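Local coordinates for hemolysin-related protein (Vibrio cholerae serotype O1, PDB 5V6F) that binds mannose-containing glycans through its second beta-prism lectin domain, the part present here, and probably attaches Vibrio cholerae biofilm to host surfaces, at residues M25-G30 with V83-T88; S29-D34 with Y75-Y80; I33-I36 with N42-G45; V68-G73 with E132-V137. All blocks are in the same frame, centred on the assembly; numbering follows the deposited sequence.

How the interactions relate
The four contacts lie in one beta-prism lectin domain made of three four-stranded antiparallel sheets. Interaction 1 joins the sheet of strand 24-29 to that of strand 80-89. Interaction 4 joins this second sheet, through strand 65-75, to the third, through strand 131-137. Their centres are about 9 Å apart, and Ile85 packs on Phe134 between them. Along the chain their segments alternate, as do those of interactions 2 and 4. Interactions 2 and 3 both use strand 33-37 and share Ile33 and Asp34. Their centres are about 12 Å apart, and Asp34 binds mannose. Interactions 1 and 4 lie in the core; interaction 2, Asp34 of interaction 3 and Gly30 of interaction 1 reach the sugar site.

Interaction 1 of 4, residues M25-G30 with V83-T88; sequences MYLRSG and VAIKFT. With MAN (alpha-D-mannopyranose), chain B.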
loop_
_atom_site.group_PDB
_atom_site.type_symbol
_atom_site.label_atom_id
_atom_site.label_comp_id
_atom_site.label_asym_id
_atom_site.label_seq_id
_atom_site.Cartn_x
_atom_site.Cartn_y
_atom_site.Cartn_z
ATOM N N MET A 25 -2.678 1.537 -9.254
ATOM C CA MET A 25 -2.806 1.075 -7.879
ATOM C C MET A 25 -3.710 2.052 -7.140
ATOM O O MET A 25 -3.432 3.257 -7.113
ATOM C CB MET A 25 -1.433 0.989 -7.207
ATOM C CG MET A 25 -1.446 0.515 -5.776
ATOM S SD MET A 25 0.220 0.617 -5.103
ATOM C CE MET A 25 -0.033 -0.062 -3.465
ATOM N N TYR A 26 -4.794 1.538 -6.561
ATOM C CA TYR A 26 -5.758 2.345 -5.824
ATOM C C TYR A 26 -5.610 2.090 -4.331
ATOM O O TYR A 26 -5.376 0.955 -3.904
ATOM C CB TYR A 26 -7.194 2.029 -6.260
ATOM C CG TYR A 26 -7.606 2.653 -7.573
ATOM C CD1 TYR A 26 -7.408 1.986 -8.776
ATOM C CD2 TYR A 26 -8.212 3.904 -7.610
ATOM C CE1 TYR A 26 -7.791 2.556 -9.982
ATOM C CE2 TYR A 26 -8.593 4.480 -8.810
ATOM C CZ TYR A 26 -8.381 3.803 -9.991
ATOM O OH TYR A 26 -8.767 4.368 -11.189
ATOM N N LEU A 27 -5.758 3.151 -3.539
ATOM C CA LEU A 27 -5.640 3.058 -2.093
ATOM C C LEU A 27 -6.724 3.886 -1.426
ATOM O O LEU A 27 -7.063 4.976 -1.897
ATOM C CB LEU A 27 -4.275 3.549 -1.602
ATOM C CG LEU A 27 -3.037 2.826 -2.129
ATOM C CD1 LEU A 27 -2.507 3.493 -3.395
ATOM C CD2 LEU A 27 -1.972 2.771 -1.045
ATOM N N ARG A 28 -7.268 3.353 -0.333
ATOM C CA ARG A 28 -7.981 4.143 0.659
ATOM C C ARG A 28 -7.052 4.361 1.843
ATOM O O ARG A 28 -6.389 3.420 2.295
ATOM C CB ARG A 28 -9.270 3.452 1.112
ATOM C CG ARG A 28 -10.444 3.666 0.168
ATOM C CD ARG A 28 -11.771 3.228 0.792
ATOM N NE ARG A 28 -12.031 1.795 0.629
ATOM C CZ ARG A 28 -11.870 0.866 1.573
ATOM N NH1 ARG A 28 -11.434 1.182 2.789
ATOM N NH2 ARG A 28 -12.149 -0.400 1.298
ATOM N N SER A 29 -6.986 5.596 2.333
ATOM C CA SER A 29 -6.066 5.909 3.412
ATOM C C SER A 29 -6.635 7.030 4.270
ATOM O O SER A 29 -7.464 7.831 3.824
ATOM C CB SER A 29 -4.679 6.300 2.875
ATOM O OG SER A 29 -4.721 7.524 2.151
ATOM N N GLY A 30 -6.164 7.066 5.515
ATOM C CA GLY A 30 -6.433 8.138 6.455
ATOM C C GLY A 30 -5.189 8.382 7.286
ATOM O O GLY A 30 -4.175 8.842 6.750
ATOM N N VAL A 83 1.187 2.162 7.859
ATOM C CA VAL A 83 0.537 3.423 8.180
ATOM C C VAL A 83 0.795 4.504 7.136
ATOM O O VAL A 83 -0.021 5.429 7.019
ATOM C CB VAL A 83 0.932 3.926 9.587
ATOM C CG1 VAL A 83 0.414 2.957 10.647
ATOM C CG2 VAL A 83 2.442 4.119 9.716
ATOM N N ALA A 84 1.873 4.408 6.356
ATOM C CA ALA A 84 2.136 5.409 5.336
ATOM C C ALA A 84 2.940 4.793 4.202
ATOM O O ALA A 84 3.773 3.907 4.416
ATOM C CB ALA A 84 2.887 6.613 5.913
ATOM N N ILE A 85 2.675 5.274 2.988
ATOM C CA ILE A 85 3.476 4.937 1.817
ATOM C C ILE A 85 3.782 6.219 1.068
ATOM O O ILE A 85 2.865 6.962 0.695
ATOM C CB ILE A 85 2.775 3.947 0.868
ATOM C CG1 ILE A 85 2.291 2.709 1.618
ATOM C CG2 ILE A 85 3.738 3.533 -0.249
ATOM C CD1 ILE A 85 1.305 1.887 0.828
ATOM N N LYS A 86 5.065 6.466 0.831
ATOM C CA LYS A 86 5.504 7.546 -0.037
ATOM C C LYS A 86 5.871 6.952 -1.392
ATOM O O LYS A 86 6.766 6.105 -1.480
ATOM C CB LYS A 86 6.692 8.288 0.570
ATOM C CG LYS A 86 7.231 9.406 -0.297
ATOM C CD LYS A 86 8.434 10.066 0.349
ATOM C CE LYS A 86 9.170 10.949 -0.632
ATOM N NZ LYS A 86 10.434 11.480 -0.046
ATOM N N PHE A 87 5.169 7.384 -2.434
ATOM C CA PHE A 87 5.422 6.947 -3.801
ATOM C C PHE A 87 6.223 8.027 -4.519
ATOM O O PHE A 87 5.761 9.165 -4.634
ATOM C CB PHE A 87 4.111 6.691 -4.547
ATOM C CG PHE A 87 3.216 5.662 -3.902
ATOM C CD1 PHE A 87 2.293 6.030 -2.940
ATOM C CD2 PHE A 87 3.263 4.336 -4.299
ATOM C CE1 PHE A 87 1.451 5.088 -2.365
ATOM C CE2 PHE A 87 2.426 3.387 -3.725
ATOM C CZ PHE A 87 1.518 3.766 -2.764
ATOM N N THR A 88 7.416 7.676 -4.997
ATOM C CA THR A 88 8.227 8.565 -5.819
ATOM C C THR A 88 8.145 8.101 -7.267
ATOM O O THR A 88 8.368 6.920 -7.559
ATOM C CB THR A 88 9.684 8.597 -5.347
ATOM O OG1 THR A 88 9.745 9.088 -4.002
ATOM C CG2 THR A 88 10.524 9.510 -6.228
HETATM C C1 MAN B . -8.705 7.926 10.279
HETATM C C2 MAN B . -9.910 7.966 9.354
HETATM C C3 MAN B . -10.458 6.559 9.191
HETATM C C4 MAN B . -9.340 5.564 8.786
HETATM C C5 MAN B . -8.123 5.680 9.743
HETATM C C6 MAN B . -6.909 4.849 9.307
HETATM O O2 MAN B . -9.545 8.402 8.049
HETATM O O3 MAN B . -11.526 6.527 8.247
HETATM O O4 MAN B . -9.835 4.239 8.848
HETATM O O5 MAN B . -7.711 7.054 9.820
HETATM O O6 MAN B . -6.541 5.238 7.985
#
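Phe87, Leu27 and Met25 make the main part of this contact, and Ile85 completes it. The two strands, 25-29 and 83-88, belong to different sheets. Their axes come no closer than 9.6 Å, and their N-to-C directions are 141° apart, roughly antiparallel. Only side chains bridge the gap.

The Phe87 ring reaches across with its far corner. Leu27 comes to meet it from the opposite direction, at the ring edge and near its plane, with Leu27 CD2 4.0 Å from Phe87 CZ. Leu27 CD2 also lies 3.9 Å from Ile85 CD1, so this one methyl touches both Ile85 and Phe87. Met25 meets Phe87 about at a right angle. Its CG lies opposite the backbone N (chi1 -180°) and the chain stays extended to CE, which carries the sulfur across to the ring. Met25 SD is 3.8 Å from Phe87 CE2 and 5.0 Å from the ring centroid. This is a Met-aromatic contact with an oblique approach. Within its own strand, Ile85 CG2 lies over one face of the Phe87 ring, offset toward the rim.

Strand 33-37 adds Ile36 beside Met25 and Leu27, and Val68 of strand 65-75 packs on Phe87. At the end of the first segment, Gly30 N lies 3.1 Å from O6 of the bound mannose of chain B.

All four touching side chains are buried and none carries a charge. No hydrogen bond crosses the contact. The two sheets are therefore joined here by apolar packing and one sulfur-aromatic contact, as in a hydrophobic core.

Interaction 2 of 4, residues S29-D34 with Y75-Y80; sequences SGFAID and YNWGGY. With MAN (alpha-D-mannopyranose), chain B; BMA (beta-D-mannopyranose), chain C; MAN (alpha-D-mannopyranose), chain D.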
loop_
_atom_site.group_PDB
_atom_site.type_symbol
_atom_site.label_atom_id
_atom_site.label_comp_id
_atom_site.label_asym_id
_atom_site.label_seq_id
_atom_site.Cartn_x
_atom_site.Cartn_y
_atom_site.Cartn_z
ATOM N N SER A 29 -6.986 5.596 2.333
ATOM C CA SER A 29 -6.066 5.909 3.412
ATOM C C SER A 29 -6.635 7.030 4.270
ATOM O O SER A 29 -7.464 7.831 3.824
ATOM C CB SER A 29 -4.679 6.300 2.875
ATOM O OG SER A 29 -4.721 7.524 2.151
ATOM N N GLY A 30 -6.164 7.066 5.515
ATOM C CA GLY A 30 -6.433 8.138 6.455
ATOM C C GLY A 30 -5.189 8.382 7.286
ATOM O O GLY A 30 -4.175 8.842 6.750
ATOM N N PHE A 31 -5.244 8.079 8.587
ATOM C CA PHE A 31 -4.043 8.039 9.416
ATOM C C PHE A 31 -3.211 6.790 9.165
ATOM O O PHE A 31 -2.091 6.694 9.680
ATOM C CB PHE A 31 -4.398 8.094 10.907
ATOM C CG PHE A 31 -4.986 9.408 11.367
ATOM C CD1 PHE A 31 -5.239 10.439 10.476
ATOM C CD2 PHE A 31 -5.287 9.601 12.706
ATOM C CE1 PHE A 31 -5.781 11.636 10.911
ATOM C CE2 PHE A 31 -5.826 10.797 13.148
ATOM C CZ PHE A 31 -6.074 11.815 12.246
ATOM N N ALA A 32 -3.738 5.835 8.405
ATOM C CA ALA A 32 -3.031 4.611 8.050
ATOM C C ALA A 32 -3.443 4.238 6.631
ATOM O O ALA A 32 -4.131 5.002 5.947
ATOM C CB ALA A 32 -3.331 3.493 9.056
ATOM N N ILE A 33 -3.018 3.062 6.181
ATOM C CA ILE A 33 -3.420 2.533 4.882
ATOM C C ILE A 33 -4.579 1.570 5.119
ATOM O O ILE A 33 -4.410 0.514 5.742
ATOM C CB ILE A 33 -2.250 1.851 4.158
ATOM C CG1 ILE A 33 -1.102 2.846 3.912
ATOM C CG2 ILE A 33 -2.727 1.227 2.844
ATOM C CD1 ILE A 33 -1.481 4.112 3.138
ATOM N N ASP A 34 -5.765 1.929 4.620
ATOM C CA ASP A 34 -6.972 1.150 4.870
ATOM C C ASP A 34 -7.166 0.016 3.870
ATOM O O ASP A 34 -7.619 -1.070 4.252
ATOM C CB ASP A 34 -8.207 2.058 4.839
ATOM C CG ASP A 34 -8.202 3.089 5.951
ATOM O OD1 ASP A 34 -7.561 4.148 5.782
ATOM O OD2 ASP A 34 -8.844 2.838 6.996
ATOM N N TYR A 75 0.104 0.813 15.279
ATOM C CA TYR A 75 -0.916 1.843 15.157
ATOM C C TYR A 75 -1.532 2.153 16.516
ATOM O O TYR A 75 -1.781 1.255 17.324
ATOM C CB TYR A 75 -1.979 1.363 14.172
ATOM C CG TYR A 75 -3.011 2.380 13.757
ATOM C CD1 TYR A 75 -2.641 3.618 13.244
ATOM C CD2 TYR A 75 -4.365 2.086 13.843
ATOM C CE1 TYR A 75 -3.593 4.542 12.850
ATOM C CE2 TYR A 75 -5.323 3.003 13.447
ATOM C CZ TYR A 75 -4.931 4.228 12.949
ATOM O OH TYR A 75 -5.870 5.154 12.551
ATOM N N ASN A 76 -1.796 3.440 16.759
ATOM C CA ASN A 76 -2.231 3.877 18.081
ATOM C C ASN A 76 -3.587 3.314 18.483
ATOM O O ASN A 76 -3.884 3.255 19.682
ATOM C CB ASN A 76 -2.292 5.400 18.147
ATOM C CG ASN A 76 -0.928 6.034 18.269
ATOM O OD1 ASN A 76 0.072 5.377 18.569
ATOM N ND2 ASN A 76 -0.881 7.325 18.038
ATOM N N TRP A 77 -4.427 2.927 17.528
ATOM C CA TRP A 77 -5.707 2.312 17.848
ATOM C C TRP A 77 -5.646 0.794 17.753
ATOM O O TRP A 77 -6.684 0.128 17.841
ATOM C CB TRP A 77 -6.805 2.895 16.952
ATOM C CG TRP A 77 -7.137 4.292 17.376
ATOM C CD1 TRP A 77 -8.076 4.668 18.294
ATOM C CD2 TRP A 77 -6.503 5.499 16.937
ATOM N NE1 TRP A 77 -8.073 6.032 18.443
ATOM C CE2 TRP A 77 -7.115 6.567 17.623
ATOM C CE3 TRP A 77 -5.481 5.782 16.023
ATOM C CZ2 TRP A 77 -6.739 7.895 17.425
ATOM C CZ3 TRP A 77 -5.114 7.101 15.828
ATOM C CH2 TRP A 77 -5.746 8.140 16.522
ATOM N N GLY A 78 -4.442 0.235 17.606
ATOM C CA GLY A 78 -4.226 -1.188 17.732
ATOM C C GLY A 78 -3.541 -1.828 16.544
ATOM O O GLY A 78 -3.839 -1.506 15.389
ATOM N N GLY A 79 -2.620 -2.739 16.827
ATOM C CA GLY A 79 -2.093 -3.640 15.828
ATOM C C GLY A 79 -0.949 -3.051 15.024
ATOM O O GLY A 79 -0.772 -1.836 14.920
ATOM N N TYR A 80 -0.163 -3.954 14.439
ATOM C CA TYR A 80 0.912 -3.600 13.524
ATOM C C TYR A 80 0.373 -3.584 12.098
ATOM O O TYR A 80 -0.137 -4.599 11.610
ATOM C CB TYR A 80 2.074 -4.586 13.652
ATOM C CG TYR A 80 2.960 -4.314 14.846
ATOM C CD1 TYR A 80 4.033 -3.438 14.753
ATOM C CD2 TYR A 80 2.712 -4.919 16.070
ATOM C CE1 TYR A 80 4.842 -3.180 15.845
ATOM C CE2 TYR A 80 3.516 -4.669 17.167
ATOM C CZ TYR A 80 4.577 -3.797 17.048
ATOM O OH TYR A 80 5.382 -3.536 18.133
HETATM C C1 MAN B . -8.705 7.926 10.279
HETATM C C2 MAN B . -9.910 7.966 9.354
HETATM C C3 MAN B . -10.458 6.559 9.191
HETATM C C4 MAN B . -9.340 5.564 8.786
HETATM C C5 MAN B . -8.123 5.680 9.743
HETATM C C6 MAN B . -6.909 4.849 9.307
HETATM O O2 MAN B . -9.545 8.402 8.049
HETATM O O3 MAN B . -11.526 6.527 8.247
HETATM O O4 MAN B . -9.835 4.239 8.848
HETATM O O5 MAN B . -7.711 7.054 9.820
HETATM O O6 MAN B . -6.541 5.238 7.985
HETATM C C1 BMA C . -9.840 7.887 15.722
HETATM C C2 BMA C . -10.732 6.652 15.749
HETATM C C3 BMA C . -9.998 5.476 15.060
HETATM C C4 BMA C . -9.370 5.874 13.719
HETATM C C5 BMA C . -8.590 7.195 13.845
HETATM C C6 BMA C . -8.120 7.730 12.522
HETATM O O1 BMA C . -10.571 8.977 16.232
HETATM O O2 BMA C . -11.942 6.886 15.039
HETATM O O3 BMA C . -10.858 4.382 14.819
HETATM O O4 BMA C . -8.505 4.814 13.270
HETATM O O5 BMA C . -9.456 8.195 14.420
HETATM O O6 BMA C . -9.175 7.574 11.585
HETATM C C1 MAN D . -10.651 3.284 15.716
HETATM C C2 MAN D . -11.466 2.118 15.165
HETATM C C3 MAN D . -12.956 2.409 15.371
HETATM C C4 MAN D . -13.237 2.772 16.839
HETATM C C5 MAN D . -12.357 3.960 17.243
HETATM C C6 MAN D . -12.508 4.341 18.700
HETATM O O2 MAN D . -11.184 0.901 15.866
HETATM O O3 MAN D . -13.776 1.324 14.950
HETATM O O4 MAN D . -14.596 3.129 17.005
HETATM O O5 MAN D . -10.980 3.605 17.033
HETATM O O6 MAN D . -12.330 3.170 19.480
#
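Phe31 and Ala32 meet Tyr75 and Trp77 beside the bound mannotriose. The Tyr75 ring has Ala32 over one face, with Ala32 CB 3.9 Å from Tyr75 CE1. Phe31 CB lies near the end of the same side chain, 3.7 Å from Tyr75 OH. Tyr75 CG points opposite its backbone N (chi1 -171°), and this throws the ring out past Ala32 to the sugar. There Tyr75 OH shares a hydrogen bond with O4 of the beta-mannose, which sits in the plane of the ring at its edge.

Phe31 has CG on the side of its backbone N (chi1 -68°), which sets its ring against both the chain B mannose and Trp77. The ring crosses Trp77 at a slant, and Trp77 CZ3 sits at its edge, 4.0 Å from Phe31 CD2. C1 of the chain B mannose lies over one face of Phe31. The indole of Trp77 offers one face to the beta-mannose, whose C1 is 3.3 Å above the plane. This is CH-pi packing of sugar on indole, a common feature of lectin sites. Asn76 CB backs the opposite face.

The chain B mannose is gripped by polar groups as well. Phe31 N bonds to its O5 in a nearly straight line (167°), and Ala32 N bonds to its O6. Asp34 OD1 accepts from O6, and Asp34 OD2 accepts from O4 at 2.5 Å, a short bond. The backbone of Thr51, Gly53 and Gly54 also bonds to this sugar.

This contact lies where two loops meet, on one side of the pocket. One links strands 24-29 and 33-37. The other turns from strand 65-75 into strand 80-89, with a type I turn from Tyr75 to Gly78.

Interaction 3 of 4, residues I33-I36 with N42-G45; sequences IDAI and NLVG. With MAN (alpha-D-mannopyranose), chain B.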
loop_
_atom_site.group_PDB
_atom_site.type_symbol
_atom_site.label_atom_id
_atom_site.label_comp_id
_atom_site.label_asym_id
_atom_site.label_seq_id
_atom_site.Cartn_x
_atom_site.Cartn_y
_atom_site.Cartn_z
ATOM N N ILE A 33 -3.018 3.062 6.181
ATOM C CA ILE A 33 -3.420 2.533 4.882
ATOM C C ILE A 33 -4.579 1.570 5.119
ATOM O O ILE A 33 -4.410 0.514 5.742
ATOM C CB ILE A 33 -2.250 1.851 4.158
ATOM C CG1 ILE A 33 -1.102 2.846 3.912
ATOM C CG2 ILE A 33 -2.727 1.227 2.844
ATOM C CD1 ILE A 33 -1.481 4.112 3.138
ATOM N N ASP A 34 -5.765 1.929 4.620
ATOM C CA ASP A 34 -6.972 1.150 4.870
ATOM C C ASP A 34 -7.166 0.016 3.870
ATOM O O ASP A 34 -7.619 -1.070 4.252
ATOM C CB ASP A 34 -8.207 2.058 4.839
ATOM C CG ASP A 34 -8.202 3.089 5.951
ATOM O OD1 ASP A 34 -7.561 4.148 5.782
ATOM O OD2 ASP A 34 -8.844 2.838 6.996
ATOM N N ALA A 35 -6.835 0.239 2.598
ATOM C CA ALA A 35 -7.084 -0.763 1.570
ATOM C C ALA A 35 -6.247 -0.463 0.333
ATOM O O ALA A 35 -5.940 0.697 0.043
ATOM C CB ALA A 35 -8.567 -0.816 1.195
ATOM N N ILE A 36 -5.906 -1.527 -0.398
ATOM C CA ILE A 36 -5.127 -1.447 -1.631
ATOM C C ILE A 36 -5.782 -2.314 -2.694
ATOM O O ILE A 36 -6.182 -3.451 -2.419
ATOM C CB ILE A 36 -3.670 -1.905 -1.414
ATOM C CG1 ILE A 36 -2.914 -0.882 -0.568
ATOM C CG2 ILE A 36 -2.957 -2.135 -2.755
ATOM C CD1 ILE A 36 -1.526 -1.330 -0.143
ATOM N N ASN A 42 -11.872 -3.369 -6.568
ATOM C CA ASN A 42 -11.294 -4.576 -5.985
ATOM C C ASN A 42 -10.334 -4.292 -4.830
ATOM O O ASN A 42 -9.487 -5.137 -4.518
ATOM C CB ASN A 42 -10.604 -5.416 -7.066
ATOM C CG ASN A 42 -9.309 -4.805 -7.580
ATOM O OD1 ASN A 42 -8.821 -3.794 -7.075
ATOM N ND2 ASN A 42 -8.733 -5.444 -8.593
ATOM N N LEU A 43 -10.469 -3.151 -4.158
ATOM C CA LEU A 43 -9.577 -2.856 -3.044
ATOM C C LEU A 43 -9.701 -3.910 -1.949
ATOM O O LEU A 43 -10.794 -4.396 -1.643
ATOM C CB LEU A 43 -9.865 -1.467 -2.474
ATOM C CG LEU A 43 -9.311 -0.298 -3.300
ATOM C CD1 LEU A 43 -10.295 0.121 -4.379
ATOM C CD2 LEU A 43 -8.958 0.883 -2.406
ATOM N N VAL A 44 -8.557 -4.248 -1.358
ATOM C CA VAL A 44 -8.430 -5.254 -0.309
ATOM C C VAL A 44 -8.082 -4.519 0.978
ATOM O O VAL A 44 -7.094 -3.778 1.024
ATOM C CB VAL A 44 -7.340 -6.286 -0.655
ATOM C CG1 VAL A 44 -7.108 -7.250 0.505
ATOM C CG2 VAL A 44 -7.694 -7.041 -1.926
ATOM N N GLY A 45 -8.878 -4.719 2.014
ATOM C CA GLY A 45 -8.619 -4.074 3.287
ATOM C C GLY A 45 -9.905 -3.939 4.082
ATOM O O GLY A 45 -10.833 -4.725 3.913
HETATM C C1 MAN B . -8.705 7.926 10.279
HETATM C C2 MAN B . -9.910 7.966 9.354
HETATM C C3 MAN B . -10.458 6.559 9.191
HETATM C C4 MAN B . -9.340 5.564 8.786
HETATM C C5 MAN B . -8.123 5.680 9.743
HETATM C C6 MAN B . -6.909 4.849 9.307
HETATM O O2 MAN B . -9.545 8.402 8.049
HETATM O O3 MAN B . -11.526 6.527 8.247
HETATM O O4 MAN B . -9.835 4.239 8.848
HETATM O O5 MAN B . -7.711 7.054 9.820
HETATM O O6 MAN B . -6.541 5.238 7.985
#
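Ile36 and Val44 hold the two segments together by a pair of backbone hydrogen bonds. Ile36 N gives to Val44 O at 2.9 Å, and Val44 N gives to Ile36 O at 2.7 Å. The backbone N and O of both residues are therefore satisfied within this antiparallel pair. Val44 O also receives a CA-H contact from Ala35, with Ala35 CA at 3.1 Å.

Ala35 faces Gly45 in a non-hydrogen-bonded pair, with CA atoms only 4.0 Å apart. Gly45 CA comes 3.3 Å from Asp34 O, a CA-H...O contact. Ala35 CB packs against Leu43 CB at 3.9 Å, and Leu43 CD2 leans back toward Ala35 O.

Two side chains find their polar partners outside this pairing. Asn42 OD1 accepts from Thr38 N and Thr39 N in the turn. The Asp34 carboxylate is taken up by the bound mannose.

Strands 33-37 and 44-45 form a beta hairpin. Strand 33-37 has strand 24-29 on its other side, where Asp34 and Ala35 both face Arg28 in a classic beta bulge. The short strand 44-45 is the edge strand of this sheet, and its Val44 packs against strands 121-126 and 13-18.

Interaction 4 of 4, residues V68-G73 with E132-V137; sequences VEVTSG and EGFQFV
Strands 68-73 and 132-137 lie in different sheets, with no backbone bond between them, and the nearest CA atoms, those of Val68 and Phe136, are 10.7 Å apart. Two valines and two phenylalanines fill the gap.

Val70 CG2 reaches the far end of the Phe134 ring and lies 3.9 Å from Phe134 CE1. CZ of the same ring is equally close to this methyl. The methyl approaches obliquely. Phe134 has CG wedged between its backbone N and carbonyl carbon (chi1 78°). The CB bond does not point at Val70, but this torsion swings the end of the ring toward it. Val68 CG1 sits at the edge of the Phe136 ring, near its plane, 4.2 Å from Phe136 CE2. This second contact is looser.

Ile82 and Ile85 of strand 80-89 also pack on Phe134, and Phe7 meets its ring with the planes at about 50°. Ile122 touches Phe136. At the start of the second segment, Glu132 and Gly133 both face Trp125 in a classic beta bulge.

All four touching residues are buried. Three antiparallel sheets packed round a shared apolar core are characteristic of the beta-prism fold, and this contact joins two of them, away from the glycan pocket.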
loop_
_atom_site.group_PDB
_atom_site.type_symbol
_atom_site.label_atom_id
_atom_site.label_comp_id
_atom_site.label_asym_id
_atom_site.label_seq_id
_atom_site.Cartn_x
_atom_site.Cartn_y
_atom_site.Cartn_z
ATOM N N VAL A 68 9.245 3.203 -3.552
ATOM C CA VAL A 68 8.332 3.370 -2.431
ATOM C C VAL A 68 9.142 3.463 -1.148
ATOM O O VAL A 68 10.218 2.872 -1.017
ATOM C CB VAL A 68 7.300 2.223 -2.329
ATOM C CG1 VAL A 68 6.354 2.254 -3.521
ATOM C CG2 VAL A 68 7.997 0.865 -2.226
ATOM N N GLU A 69 8.609 4.229 -0.204
ATOM C CA GLU A 69 9.118 4.320 1.159
ATOM C C GLU A 69 7.930 4.001 2.053
ATOM O O GLU A 69 6.993 4.801 2.143
ATOM C CB GLU A 69 9.685 5.711 1.438
ATOM C CG GLU A 69 10.359 5.897 2.775
ATOM C CD GLU A 69 10.931 7.293 2.922
ATOM O OE1 GLU A 69 10.190 8.202 3.349
ATOM O OE2 GLU A 69 12.116 7.489 2.579
ATOM N N VAL A 70 7.945 2.825 2.674
ATOM C CA VAL A 70 6.790 2.289 3.388
ATOM C C VAL A 70 7.066 2.382 4.879
ATOM O O VAL A 70 8.051 1.815 5.370
ATOM C CB VAL A 70 6.498 0.838 2.980
ATOM C CG1 VAL A 70 5.269 0.304 3.718
ATOM C CG2 VAL A 70 6.299 0.738 1.476
ATOM N N THR A 71 6.196 3.080 5.600
ATOM C CA THR A 71 6.291 3.183 7.050
ATOM C C THR A 71 5.238 2.275 7.676
ATOM O O THR A 71 4.045 2.390 7.370
ATOM C CB THR A 71 6.111 4.628 7.516
ATOM O OG1 THR A 71 7.073 5.463 6.861
ATOM C CG2 THR A 71 6.312 4.737 9.027
ATOM N N SER A 72 5.683 1.379 8.550
ATOM C CA SER A 72 4.805 0.465 9.264
ATOM C C SER A 72 5.082 0.604 10.752
ATOM O O SER A 72 6.153 1.058 11.157
ATOM C CB SER A 72 5.024 -0.990 8.825
ATOM O OG SER A 72 4.956 -1.129 7.418
ATOM N N GLY A 73 4.114 0.216 11.573
ATOM C CA GLY A 73 4.348 0.250 13.004
ATOM C C GLY A 73 3.123 -0.147 13.794
ATOM O O GLY A 73 2.134 -0.647 13.254
ATOM N N GLU A 132 -1.962 -4.779 6.461
ATOM C CA GLU A 132 -0.761 -5.141 7.196
ATOM C C GLU A 132 0.474 -5.206 6.310
ATOM O O GLU A 132 1.575 -4.902 6.779
ATOM C CB GLU A 132 -0.958 -6.482 7.903
ATOM C CG GLU A 132 -1.780 -6.369 9.181
ATOM C CD GLU A 132 -3.261 -6.181 8.915
ATOM O OE1 GLU A 132 -3.854 -7.036 8.223
ATOM O OE2 GLU A 132 -3.837 -5.183 9.399
ATOM N N GLY A 133 0.324 -5.579 5.039
ATOM C CA GLY A 133 1.478 -5.666 4.162
ATOM C C GLY A 133 1.074 -5.668 2.704
ATOM O O GLY A 133 -0.094 -5.861 2.359
ATOM N N PHE A 134 2.066 -5.441 1.842
ATOM C CA PHE A 134 1.866 -5.604 0.408
ATOM C C PHE A 134 3.198 -5.903 -0.263
ATOM O O PHE A 134 4.272 -5.697 0.308
ATOM C CB PHE A 134 1.184 -4.381 -0.234
ATOM C CG PHE A 134 2.099 -3.202 -0.476
ATOM C CD1 PHE A 134 2.312 -2.258 0.517
ATOM C CD2 PHE A 134 2.713 -3.021 -1.705
ATOM C CE1 PHE A 134 3.137 -1.169 0.296
ATOM C CE2 PHE A 134 3.538 -1.930 -1.933
ATOM C CZ PHE A 134 3.750 -1.006 -0.933
ATOM N N GLN A 135 3.106 -6.408 -1.489
ATOM C CA GLN A 135 4.267 -6.863 -2.234
ATOM C C GLN A 135 3.998 -6.711 -3.722
ATOM O O GLN A 135 2.888 -6.980 -4.188
ATOM C CB GLN A 135 4.580 -8.324 -1.900
ATOM C CG GLN A 135 5.676 -8.943 -2.732
ATOM C CD GLN A 135 5.843 -10.416 -2.441
ATOM O OE1 GLN A 135 4.863 -11.163 -2.359
ATOM N NE2 GLN A 135 7.087 -10.845 -2.268
ATOM N N PHE A 136 5.021 -6.285 -4.456
ATOM C CA PHE A 136 4.974 -6.229 -5.912
ATOM C C PHE A 136 5.548 -7.512 -6.504
ATOM O O PHE A 136 6.562 -8.029 -6.027
ATOM C CB PHE A 136 5.777 -5.037 -6.439
ATOM C CG PHE A 136 5.219 -3.686 -6.068
ATOM C CD1 PHE A 136 3.858 -3.435 -6.097
ATOM C CD2 PHE A 136 6.074 -2.658 -5.707
ATOM C CE1 PHE A 136 3.361 -2.188 -5.768
ATOM C CE2 PHE A 136 5.583 -1.408 -5.379
ATOM C CZ PHE A 136 4.225 -1.175 -5.408
ATOM N N VAL A 137 4.912 -8.004 -7.565
ATOM C CA VAL A 137 5.334 -9.211 -8.267
ATOM C C VAL A 137 5.589 -8.860 -9.727
ATOM O O VAL A 137 4.832 -8.090 -10.326
ATOM C CB VAL A 137 4.276 -10.330 -8.162
ATOM C CG1 VAL A 137 4.813 -11.628 -8.734
ATOM C CG2 VAL A 137 3.815 -10.519 -6.717
#